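Local coordinates for putative exonuclease (Eubacterium rectale, PDB 3L0A), which binds a zinc ion through four cysteines and is probably a hydrolase, possibly an exonuclease, of the PDDEXK nuclease-like group, at residues A[17-22]-A[126-131]; A[28-33]-A[166-171]; A[36-41]-A[245-250]; A[122-127]-A[220-225]. All blocks are in the same frame, centred on the assembly; numbering follows the deposited sequence. Where two conformers were deposited one is given.

In the fold
The contacts join early parts of the chain to later ones within one PDDEXK-like domain. Interactions 1 and 4 are neighbours, centres about 10 Å apart, sharing Ala126 and Lys127 on strand 126-136; the Trp128 ring of interaction 1 touches Val221 and Met225 of interaction 4. The centre of interaction 2, about 17 Å from those of both, lies where the loop after helix 21-28 meets the junction of helices 164-167 and 170-185. Interaction 3, its centre about 18 Å from that of interaction 2, brings helix 37-45 to the C-terminal zinc cysteines; the loop it closes contains interaction 4, which begins where interaction 1 ends. Residues 17-41 are thus fixed in turn to sheet, helix junction and zinc site.

Interaction 1 of 4, residues A[17-22]-A[126-131]; sequences EYMSVS and AKWKIK
Met19, a selenomethionine, lies alongside Trp128, over one face of its indole, where the short, weakly bonded strand 19-20 runs parallel to strand 126-136. Two backbone bonds fix this register: Met19 N donates to Lys127 O (3.0 Å), and Lys129 N donates to Met19 O (2.9 Å). From its root outward, the Met19 side chain first brings CB close to the methyl of Ala126 and 3.8 Å from Trp128 CD2. With CG anti to the backbone N (chi1 178°), the next carbon comes over the face of the six-membered ring, Met19 CG standing 3.3 Å from the Trp128 centroid, a tight CH-pi contact. SE follows above the same ring at 4.9 Å from that centroid, a Met-aromatic contact at longer range, and the chain then bends away. On the other side of the strand pair, Tyr18 CB packs on Lys129 CG (3.6 Å). A water bridges Val21 N and Lys129 O where helix 21-28 begins. Losing the indole of Trp128 to an alanine here is likely to leave Met19 CG and SE without their aromatic floor and Leu123 O without the indole N-H it accepts. Around the pair, Met19 reaches Ile228 and Lys232 of helix 211-232, while Trp128 packs on Val176 of helix 170-185 and on Val221 and Met225 of helix 211-232.

Interaction 2 of 4, residues A[28-33]-A[166-171]; sequences AGTYGK and RYWGYD
A type I beta turn, Thr30 to Lys33, packs against the Schellman motif that ends helix 164-167, with Gly32 set against the rings of Tyr167 and Trp168. Gly169, at positive phi, is the C-prime residue of that motif, and its backbone leads straight into helix 170-185. Lys33 N donates to Thr30 O (3.2 Å), the bond that closes the turn, and Thr30 N donates back to Lys33 O. Gly32 CA lies over the six-membered ring of Trp168, 4.2 Å from its centroid, and also 3.4 Å from Tyr167 CE1; a beta carbon at Gly32 would run into both rings, so the fit depends on glycine. Gly32 N makes weak hydrogen bonds to Tyr167 O and to Thr30 OG1. The Thr30 hydroxyl lies between its backbone N and carbonyl carbon (chi1 66°), which places the methyl, CG2, 3.6 Å from Trp168 O. Tyr31 CB sits over the face of the Tyr167 ring, while the Tyr31 ring turns its edge to the backbone, CD2 lying 3.6 Å from Arg166 O in the ring plane. Beyond the pair, Lys25 of helix 21-28 donates to Trp168 O, and Val156 touches both tyrosines. Arg166 forms a salt bridge with Asp163 and packs on Ile259 of the second subunit. A water joins the two sides, donating to Gly32 O at 3.0 Å and lying 3.1 Å from Tyr167 OH.

Interaction 3 of 4, residues A[36-41]-A[245-250]; sequences CEFYGM and DCCRHN. With ZN (zinc ion), chain B.
Phe38 turns the rim of its ring into helix 245-250, CE2 lying 3.6 Å from Cys246 SG in an oblique sulfur-aromatic contact. Beside it lies a four-cysteine zinc site: Cys36 SG binds the zinc ion at 2.2 Å and Cys247 SG at 2.5 Å, and Cys241 and Cys244 complete the set. One cysteine near the N-terminus joined to a cluster of three near the C-terminus resembles the layout that holds iron-sulfur clusters in PDDEXK nucleases such as AddB and Cas4, although here the bound metal is zinc. The two helices run nearly at right angles (85°), and the metal ties the N-terminus of helix 37-45 to helix 245-250. Cys36 has a second role. Its sulfur, swung to the side away from the backbone N (chi1 -175°), accepts from Tyr39 N at 3.6 Å and so caps the helix; the bond is nearly straight and would probably ease the negative charge on the thiolate. Tyr39 meets Cys246 CB with its ring edge, while its hydroxyl bonds to Asp50. Arg240 makes a cation-pi contact with Phe38. Facing a neighbouring molecule, Asp245 and Arg248 form a salt bridge, and both bond to Glu201 of the third subunit. Asn250 CG meets the edge of the Phe38 ring, 3.7 Å from CZ, with the amide almost perpendicular to the ring. That amide is held by Asn250 ND2 donating to Cys246 O at 2.8 Å, from the face of the carbonyl opposite to Asn250 N.

Interaction 4 of 4, residues A[122-127]-A[220-225]; sequences ELFGAK and MVEMNM
Phe124, at the tip of the two-residue beta hairpin joining strands 114-123 and 126-136, lays its ring against helix 211-232. Glu222 CB stands over one face, 3.8 Å from the Phe124 centroid and 15° off the ring normal, a CH-pi contact. The Glu222 chain, leaving CB opposite the backbone N (chi1 -170°) and extended beyond, continues past the rim with CG 3.7 Å from Phe124 CE1, its carboxylate lying nearly parallel to the ring. Val221 comes to the ring edge, CG1 3.7 Å from Phe124 CE2. At the root, Met225 CG lies 4.1 Å from Phe124 CB. Were Phe124 a serine, a gap would probably open beside Val221 and the aliphatic part of Glu222 would be left with no ring to rest on. Leu123 backs the ring on its opposite face, and packs in turn on Glu179 and Gln183 of helix 170-185. Val221 and Met225 also reach Tyr24 of helix 21-28. The hairpin itself sets the position: Phe124 has positive phi, and Gly125 adopts backbone angles at which a beta carbon would press on the preceding carbonyl. The hairpin is closed by Leu123 N to Ala126 O at 3.0 Å and Ala126 N to Leu123 O at 3.2 Å.

Interaction 1 of 4, residues A[17-22]-A[126-131]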
# COMPACT_ATOMS: atom_id res chain seq x y z
N GLU A 17 -19.90 19.75 -29.04
CA GLU A 17 -19.79 21.17 -29.45
C GLU A 17 -18.69 21.96 -28.68
O GLU A 17 -18.12 22.92 -29.20
CB GLU A 17 -21.15 21.89 -29.33
CG GLU A 17 -21.34 23.05 -30.32
CD GLU A 17 -22.76 23.64 -30.31
OE1 GLU A 17 -23.73 22.87 -30.57
OE2 GLU A 17 -22.92 24.87 -30.06
N TYR A 18 -18.39 21.56 -27.45
CA TYR A 18 -17.45 22.31 -26.65
C TYR A 18 -16.30 21.45 -26.10
O TYR A 18 -16.55 20.49 -25.38
CB TYR A 18 -18.20 22.98 -25.50
CG TYR A 18 -19.25 24.04 -25.90
CD1 TYR A 18 -18.87 25.35 -26.23
CD2 TYR A 18 -20.60 23.75 -25.89
CE1 TYR A 18 -19.82 26.33 -26.59
CE2 TYR A 18 -21.56 24.72 -26.24
CZ TYR A 18 -21.16 26.00 -26.58
OH TYR A 18 -22.11 26.93 -26.92
N MSE A 19 -15.06 21.79 -26.44
CA MSE A 19 -13.89 21.25 -25.73
C MSE A 19 -13.98 21.73 -24.28
O MSE A 19 -14.57 22.78 -24.00
CB MSE A 19 -12.59 21.74 -26.37
CG MSE A 19 -11.28 21.28 -25.70
SE MSE A 19 -11.02 19.40 -25.71
CE MSE A 19 -11.59 19.06 -27.53
N SER A 20 -13.43 20.96 -23.36
CA SER A 20 -13.47 21.31 -21.97
C SER A 20 -12.14 20.91 -21.36
O SER A 20 -11.36 20.16 -21.98
CB SER A 20 -14.61 20.58 -21.25
OG SER A 20 -14.23 19.28 -20.79
N VAL A 21 -11.87 21.41 -20.17
CA VAL A 21 -10.63 21.05 -19.52
C VAL A 21 -10.58 19.54 -19.36
O VAL A 21 -9.54 18.92 -19.54
CB VAL A 21 -10.47 21.71 -18.16
CG1 VAL A 21 -9.39 20.94 -17.31
CG2 VAL A 21 -10.13 23.17 -18.34
N SER A 22 -11.72 18.95 -18.98
CA SER A 22 -11.81 17.50 -18.77
C SER A 22 -11.66 16.75 -20.09
O SER A 22 -10.89 15.82 -20.16
CB SER A 22 -13.12 17.08 -18.07
OG SER A 22 -13.03 15.73 -17.59
N ALA A 126 -11.13 25.40 -31.35
CA ALA A 126 -12.50 25.01 -30.97
C ALA A 126 -13.18 26.04 -30.07
O ALA A 126 -12.54 26.95 -29.53
CB ALA A 126 -12.49 23.62 -30.27
N LYS A 127 -14.49 25.86 -29.92
CA LYS A 127 -15.23 26.47 -28.84
C LYS A 127 -14.89 25.67 -27.57
O LYS A 127 -14.67 24.46 -27.67
CB LYS A 127 -16.74 26.38 -29.12
CG LYS A 127 -17.20 26.91 -30.46
CD LYS A 127 -18.73 26.84 -30.62
CE LYS A 127 -19.43 28.09 -30.08
NZ LYS A 127 -20.91 28.15 -30.41
N TRP A 128 -14.84 26.32 -26.41
CA TRP A 128 -14.64 25.66 -25.10
C TRP A 128 -15.76 25.99 -24.12
O TRP A 128 -16.50 26.94 -24.32
CB TRP A 128 -13.32 26.11 -24.47
CG TRP A 128 -12.07 25.62 -25.13
CD1 TRP A 128 -11.63 25.92 -26.38
CD2 TRP A 128 -11.07 24.77 -24.55
NE1 TRP A 128 -10.43 25.30 -26.64
CE2 TRP A 128 -10.06 24.59 -25.53
CE3 TRP A 128 -10.94 24.13 -23.31
CZ2 TRP A 128 -8.92 23.78 -25.31
CZ3 TRP A 128 -9.81 23.31 -23.08
CH2 TRP A 128 -8.81 23.15 -24.08
N LYS A 129 -15.86 25.22 -23.04
CA LYS A 129 -16.76 25.54 -21.92
C LYS A 129 -16.04 25.38 -20.60
O LYS A 129 -15.16 24.56 -20.48
CB LYS A 129 -17.98 24.62 -21.90
CG LYS A 129 -17.68 23.13 -21.97
CD LYS A 129 -19.01 22.36 -21.98
CE LYS A 129 -18.86 20.84 -22.21
NZ LYS A 129 -18.87 20.06 -20.94
N ILE A 130 -16.42 26.19 -19.62
CA ILE A 130 -15.93 26.07 -18.24
C ILE A 130 -17.09 26.22 -17.27
O ILE A 130 -18.14 26.79 -17.62
CB ILE A 130 -14.83 27.12 -17.90
CG1 ILE A 130 -15.39 28.54 -18.05
CG2 ILE A 130 -13.58 26.94 -18.82
CD1 ILE A 130 -14.80 29.54 -17.04
N LYS A 131 -16.90 25.70 -16.06
CA LYS A 131 -17.87 25.78 -14.98
C LYS A 131 -17.07 25.93 -13.68
O LYS A 131 -16.33 25.03 -13.30
CB LYS A 131 -18.75 24.54 -14.92
CG LYS A 131 -19.95 24.71 -14.03
CD LYS A 131 -21.02 23.62 -14.18
CE LYS A 131 -20.54 22.31 -13.59
NZ LYS A 131 -21.67 21.53 -13.02
O HOH W 1 -13.59 23.04 -18.99

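Interaction 2 of 4, residues A[28-33]-A[166-171]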
# COMPACT_ATOMS: atom_id res chain seq x y z
N ALA A 28 -5.08 14.37 -23.76
CA ALA A 28 -3.67 14.77 -23.55
C ALA A 28 -3.01 14.25 -22.29
O ALA A 28 -1.77 14.17 -22.23
CB ALA A 28 -3.52 16.25 -23.60
N GLY A 29 -3.80 13.89 -21.28
CA GLY A 29 -3.29 13.26 -20.07
C GLY A 29 -2.61 14.25 -19.12
O GLY A 29 -2.47 15.45 -19.39
N THR A 30 -2.16 13.73 -17.98
CA THR A 30 -1.43 14.53 -17.03
C THR A 30 -0.26 13.66 -16.58
O THR A 30 -0.19 12.50 -16.98
CB THR A 30 -2.32 14.91 -15.84
OG1 THR A 30 -2.67 13.74 -15.11
CG2 THR A 30 -3.61 15.59 -16.31
N TYR A 31 0.64 14.21 -15.77
CA TYR A 31 1.68 13.40 -15.17
C TYR A 31 1.11 12.21 -14.43
O TYR A 31 1.74 11.19 -14.39
CB TYR A 31 2.56 14.23 -14.24
CG TYR A 31 3.55 15.07 -14.96
CD1 TYR A 31 4.59 14.50 -15.66
CD2 TYR A 31 3.43 16.45 -14.97
CE1 TYR A 31 5.49 15.26 -16.34
CE2 TYR A 31 4.34 17.24 -15.65
CZ TYR A 31 5.37 16.63 -16.33
OH TYR A 31 6.26 17.40 -17.02
N GLY A 32 -0.08 12.34 -13.86
CA GLY A 32 -0.71 11.26 -13.09
C GLY A 32 -1.54 10.23 -13.83
O GLY A 32 -2.03 9.28 -13.23
N LYS A 33 -1.75 10.45 -15.13
CA LYS A 33 -2.63 9.61 -15.93
C LYS A 33 -2.20 9.68 -17.41
O LYS A 33 -2.20 10.75 -18.00
CB LYS A 33 -4.10 10.08 -15.75
CG LYS A 33 -5.20 9.08 -16.22
CD LYS A 33 -6.65 9.61 -15.94
CE LYS A 33 -7.78 8.75 -16.63
NZ LYS A 33 -9.21 9.29 -16.49
N ARG A 166 0.99 20.91 -10.39
CA ARG A 166 1.60 20.56 -11.67
C ARG A 166 1.43 19.08 -11.98
O ARG A 166 1.24 18.72 -13.15
CB ARG A 166 3.08 20.95 -11.67
CG ARG A 166 3.28 22.43 -11.86
CD ARG A 166 4.75 22.76 -11.93
NE ARG A 166 5.37 22.68 -10.64
CZ ARG A 166 6.60 23.06 -10.37
NH1 ARG A 166 7.38 23.57 -11.32
NH2 ARG A 166 7.06 22.96 -9.13
N TYR A 167 1.49 18.22 -10.97
CA TYR A 167 1.39 16.75 -11.24
C TYR A 167 0.05 16.35 -11.84
O TYR A 167 -0.00 15.51 -12.73
CB TYR A 167 1.70 15.92 -9.98
CG TYR A 167 1.72 14.36 -10.14
CD1 TYR A 167 0.56 13.64 -10.01
CD2 TYR A 167 2.90 13.67 -10.39
CE1 TYR A 167 0.54 12.30 -10.12
CE2 TYR A 167 2.90 12.27 -10.47
CZ TYR A 167 1.71 11.59 -10.34
OH TYR A 167 1.60 10.21 -10.47
N TRP A 168 -1.04 16.93 -11.35
CA TRP A 168 -2.37 16.55 -11.81
C TRP A 168 -2.94 17.51 -12.85
O TRP A 168 -4.11 17.41 -13.23
CB TRP A 168 -3.34 16.43 -10.62
CG TRP A 168 -3.10 15.23 -9.76
CD1 TRP A 168 -2.62 15.23 -8.48
CD2 TRP A 168 -3.37 13.87 -10.10
NE1 TRP A 168 -2.55 13.96 -8.01
CE2 TRP A 168 -2.99 13.09 -8.99
CE3 TRP A 168 -3.88 13.23 -11.25
CZ2 TRP A 168 -3.12 11.68 -8.97
CZ3 TRP A 168 -3.99 11.81 -11.25
CH2 TRP A 168 -3.61 11.06 -10.11
N GLY A 169 -2.11 18.43 -13.32
CA GLY A 169 -2.54 19.33 -14.39
C GLY A 169 -3.58 20.36 -13.96
O GLY A 169 -4.37 20.80 -14.77
N TYR A 170 -3.61 20.75 -12.69
CA TYR A 170 -4.50 21.84 -12.29
C TYR A 170 -3.94 23.17 -12.76
O TYR A 170 -4.64 24.21 -12.72
CB TYR A 170 -4.78 21.84 -10.79
CG TYR A 170 -5.43 20.53 -10.33
CD1 TYR A 170 -6.46 19.93 -11.07
CD2 TYR A 170 -5.01 19.90 -9.16
CE1 TYR A 170 -7.03 18.67 -10.65
CE2 TYR A 170 -5.57 18.69 -8.75
CZ TYR A 170 -6.59 18.10 -9.49
OH TYR A 170 -7.13 16.94 -9.03
N ASP A 171 -2.69 23.16 -13.21
CA ASP A 171 -2.18 24.33 -13.90
C ASP A 171 -2.95 24.50 -15.22
O ASP A 171 -3.28 25.62 -15.55
CB ASP A 171 -0.65 24.32 -14.06
CG ASP A 171 -0.11 23.07 -14.69
OD1 ASP A 171 -0.87 22.07 -14.82
OD2 ASP A 171 1.10 23.08 -15.03
O HOH W 2 -0.97 8.41 -10.52

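Interaction 3 of 4, residues A[36-41]-A[245-250]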
# COMPACT_ATOMS: atom_id res chain seq x y z
N CYS A 36 -4.90 8.87 -23.57
CA CYS A 36 -5.49 7.81 -24.39
C CYS A 36 -6.57 8.40 -25.28
O CYS A 36 -7.67 8.73 -24.82
CB CYS A 36 -6.08 6.70 -23.51
SG CYS A 36 -6.70 5.29 -24.43
N GLU A 37 -6.25 8.51 -26.57
CA GLU A 37 -7.14 9.15 -27.55
C GLU A 37 -8.46 8.37 -27.76
O GLU A 37 -9.55 8.95 -27.81
CB GLU A 37 -6.38 9.33 -28.88
CG GLU A 37 -5.10 10.16 -28.70
CD GLU A 37 -4.39 10.54 -30.00
OE1 GLU A 37 -4.53 9.83 -30.99
OE2 GLU A 37 -3.67 11.57 -30.00
N PHE A 38 -8.32 7.06 -27.88
CA PHE A 38 -9.42 6.11 -27.99
C PHE A 38 -10.42 6.31 -26.86
O PHE A 38 -11.59 6.52 -27.11
CB PHE A 38 -8.81 4.71 -27.95
CG PHE A 38 -9.82 3.60 -28.04
CD1 PHE A 38 -10.57 3.42 -29.20
CD2 PHE A 38 -9.99 2.72 -27.00
CE1 PHE A 38 -11.50 2.39 -29.27
CE2 PHE A 38 -10.91 1.70 -27.06
CZ PHE A 38 -11.67 1.53 -28.18
N TYR A 39 -9.94 6.26 -25.61
CA TYR A 39 -10.78 6.51 -24.45
C TYR A 39 -11.58 7.79 -24.59
O TYR A 39 -12.77 7.84 -24.28
CB TYR A 39 -9.93 6.56 -23.19
CG TYR A 39 -10.59 7.10 -21.94
CD1 TYR A 39 -11.54 6.37 -21.25
CD2 TYR A 39 -10.22 8.33 -21.42
CE1 TYR A 39 -12.15 6.86 -20.07
CE2 TYR A 39 -10.79 8.84 -20.23
CZ TYR A 39 -11.76 8.10 -19.56
OH TYR A 39 -12.33 8.60 -18.42
N GLY A 40 -10.91 8.82 -25.10
CA GLY A 40 -11.54 10.09 -25.29
C GLY A 40 -12.63 10.10 -26.35
O GLY A 40 -13.61 10.86 -26.23
N MSE A 41 -12.44 9.28 -27.38
CA MSE A 41 -13.39 9.20 -28.50
C MSE A 41 -14.55 8.28 -28.12
O MSE A 41 -15.69 8.58 -28.40
CB MSE A 41 -12.70 8.67 -29.76
CG MSE A 41 -11.74 9.67 -30.40
SE MSE A 41 -12.63 11.23 -31.08
CE MSE A 41 -13.11 10.46 -32.81
N ASP A 245 -9.07 0.87 -18.70
CA ASP A 245 -10.14 -0.11 -18.66
C ASP A 245 -10.89 -0.17 -20.01
O ASP A 245 -11.26 -1.27 -20.49
CB ASP A 245 -11.11 0.19 -17.49
CG ASP A 245 -10.57 -0.26 -16.09
OD1 ASP A 245 -9.79 -1.25 -15.97
OD2 ASP A 245 -11.00 0.35 -15.08
N CYS A 246 -11.09 1.00 -20.62
CA CYS A 246 -11.74 1.10 -21.96
C CYS A 246 -10.96 0.31 -22.99
O CYS A 246 -11.51 -0.53 -23.69
CB CYS A 246 -11.87 2.57 -22.43
SG CYS A 246 -12.62 2.81 -24.04
N CYS A 247 -9.65 0.56 -23.03
CA CYS A 247 -8.76 -0.20 -23.90
C CYS A 247 -8.89 -1.71 -23.68
O CYS A 247 -8.95 -2.47 -24.63
CB CYS A 247 -7.31 0.25 -23.71
SG CYS A 247 -6.82 1.60 -24.81
N ARG A 248 -8.97 -2.12 -22.42
CA ARG A 248 -8.99 -3.54 -22.10
C ARG A 248 -10.32 -4.19 -22.45
O ARG A 248 -10.35 -5.32 -22.94
CB ARG A 248 -8.66 -3.78 -20.62
CG ARG A 248 -7.23 -3.34 -20.21
CD ARG A 248 -6.79 -3.93 -18.90
NE ARG A 248 -7.20 -3.08 -17.80
CZ ARG A 248 -6.55 -2.00 -17.40
NH1 ARG A 248 -5.42 -1.61 -17.96
NH2 ARG A 248 -7.04 -1.30 -16.41
N HIS A 249 -11.41 -3.49 -22.18
CA HIS A 249 -12.75 -3.94 -22.58
C HIS A 249 -12.86 -4.16 -24.07
O HIS A 249 -13.51 -5.09 -24.52
CB HIS A 249 -13.81 -2.91 -22.19
CG HIS A 249 -15.20 -3.34 -22.53
ND1 HIS A 249 -15.96 -4.13 -21.69
CD2 HIS A 249 -15.95 -3.13 -23.64
CE1 HIS A 249 -17.13 -4.35 -22.25
NE2 HIS A 249 -17.16 -3.77 -23.43
N ASN A 250 -12.23 -3.28 -24.83
CA ASN A 250 -12.32 -3.31 -26.30
C ASN A 250 -11.27 -4.13 -27.05
O ASN A 250 -11.33 -4.22 -28.25
CB ASN A 250 -12.30 -1.86 -26.78
CG ASN A 250 -13.61 -1.15 -26.53
OD1 ASN A 250 -14.53 -1.28 -27.33
ND2 ASN A 250 -13.70 -0.40 -25.43
ZN ZN B . -6.54 3.49 -23.24

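Interaction 4 of 4, residues A[122-127]-A[220-225]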
# COMPACT_ATOMS: atom_id res chain seq x y z
N GLU A 122 -13.52 30.67 -27.24
CA GLU A 122 -12.85 30.16 -28.45
C GLU A 122 -11.36 30.12 -28.13
O GLU A 122 -10.81 31.10 -27.64
CB GLU A 122 -13.10 31.08 -29.66
CG GLU A 122 -12.19 30.83 -30.91
CD GLU A 122 -12.93 30.24 -32.12
OE1 GLU A 122 -13.62 31.00 -32.83
OE2 GLU A 122 -12.79 29.03 -32.38
N LEU A 123 -10.71 28.99 -28.40
CA LEU A 123 -9.26 28.83 -28.16
C LEU A 123 -8.65 27.80 -29.08
O LEU A 123 -9.12 26.66 -29.14
CB LEU A 123 -8.96 28.34 -26.75
CG LEU A 123 -8.54 29.31 -25.66
CD1 LEU A 123 -8.11 28.47 -24.49
CD2 LEU A 123 -7.44 30.27 -26.10
N PHE A 124 -7.57 28.18 -29.74
CA PHE A 124 -6.74 27.23 -30.46
C PHE A 124 -7.51 26.29 -31.39
O PHE A 124 -7.08 25.14 -31.59
CB PHE A 124 -5.95 26.35 -29.47
CG PHE A 124 -5.22 27.09 -28.40
CD1 PHE A 124 -4.54 28.26 -28.67
CD2 PHE A 124 -5.16 26.57 -27.11
CE1 PHE A 124 -3.85 28.94 -27.67
CE2 PHE A 124 -4.47 27.22 -26.12
CZ PHE A 124 -3.82 28.41 -26.40
N GLY A 125 -8.63 26.74 -31.95
CA GLY A 125 -9.36 25.93 -32.95
C GLY A 125 -10.81 25.61 -32.62
O GLY A 125 -11.65 25.58 -33.51
N ALA A 126 -11.13 25.40 -31.35
CA ALA A 126 -12.50 25.01 -30.97
C ALA A 126 -13.18 26.04 -30.07
O ALA A 126 -12.54 26.95 -29.53
CB ALA A 126 -12.49 23.62 -30.27
N LYS A 127 -14.49 25.86 -29.92
CA LYS A 127 -15.23 26.47 -28.84
C LYS A 127 -14.89 25.67 -27.57
O LYS A 127 -14.67 24.46 -27.67
CB LYS A 127 -16.74 26.38 -29.12
CG LYS A 127 -17.20 26.91 -30.46
CD LYS A 127 -18.73 26.84 -30.62
CE LYS A 127 -19.43 28.09 -30.08
NZ LYS A 127 -20.91 28.15 -30.41
N MSE A 220 1.46 24.56 -23.52
CA MSE A 220 1.33 23.12 -23.78
C MSE A 220 -0.02 22.73 -24.40
O MSE A 220 -0.08 21.87 -25.28
CB MSE A 220 1.57 22.31 -22.49
CG MSE A 220 3.07 22.12 -22.12
SE MSE A 220 4.16 21.44 -23.62
CE MSE A 220 3.45 19.59 -23.67
N VAL A 221 -1.09 23.36 -23.93
CA VAL A 221 -2.42 23.15 -24.51
C VAL A 221 -2.40 23.49 -25.99
O VAL A 221 -2.84 22.69 -26.82
CB VAL A 221 -3.50 23.99 -23.80
CG1 VAL A 221 -4.83 23.87 -24.52
CG2 VAL A 221 -3.63 23.55 -22.37
N GLU A 222 -1.86 24.67 -26.30
CA GLU A 222 -1.69 25.12 -27.68
C GLU A 222 -0.93 24.12 -28.55
O GLU A 222 -1.32 23.91 -29.69
CB GLU A 222 -0.97 26.48 -27.74
CG GLU A 222 -0.96 27.16 -29.15
CD GLU A 222 -0.33 28.56 -29.13
OE1 GLU A 222 0.23 28.94 -28.07
OE2 GLU A 222 -0.41 29.29 -30.18
N MSE A 223 0.14 23.52 -28.02
CA MSE A 223 0.97 22.59 -28.83
C MSE A 223 0.25 21.29 -29.15
O MSE A 223 0.47 20.70 -30.20
CB MSE A 223 2.32 22.23 -28.15
CG MSE A 223 3.32 23.38 -27.96
SE MSE A 223 3.76 24.48 -29.54
CE MSE A 223 2.55 26.02 -29.35
N ASN A 224 -0.59 20.83 -28.22
CA ASN A 224 -1.30 19.55 -28.34
C ASN A 224 -2.64 19.63 -29.05
O ASN A 224 -3.11 18.61 -29.55
CB ASN A 224 -1.53 18.95 -26.97
CG ASN A 224 -0.26 18.41 -26.36
OD1 ASN A 224 0.14 18.84 -25.29
ND2 ASN A 224 0.38 17.50 -27.06
N MSE A 225 -3.26 20.81 -29.11
CA MSE A 225 -4.63 20.88 -29.63
C MSE A 225 -4.77 20.46 -31.10
O MSE A 225 -5.79 19.85 -31.45
CB MSE A 225 -5.27 22.27 -29.42
CG MSE A 225 -5.84 22.50 -28.05
SE MSE A 225 -7.29 21.33 -27.73
CE MSE A 225 -8.55 22.07 -28.95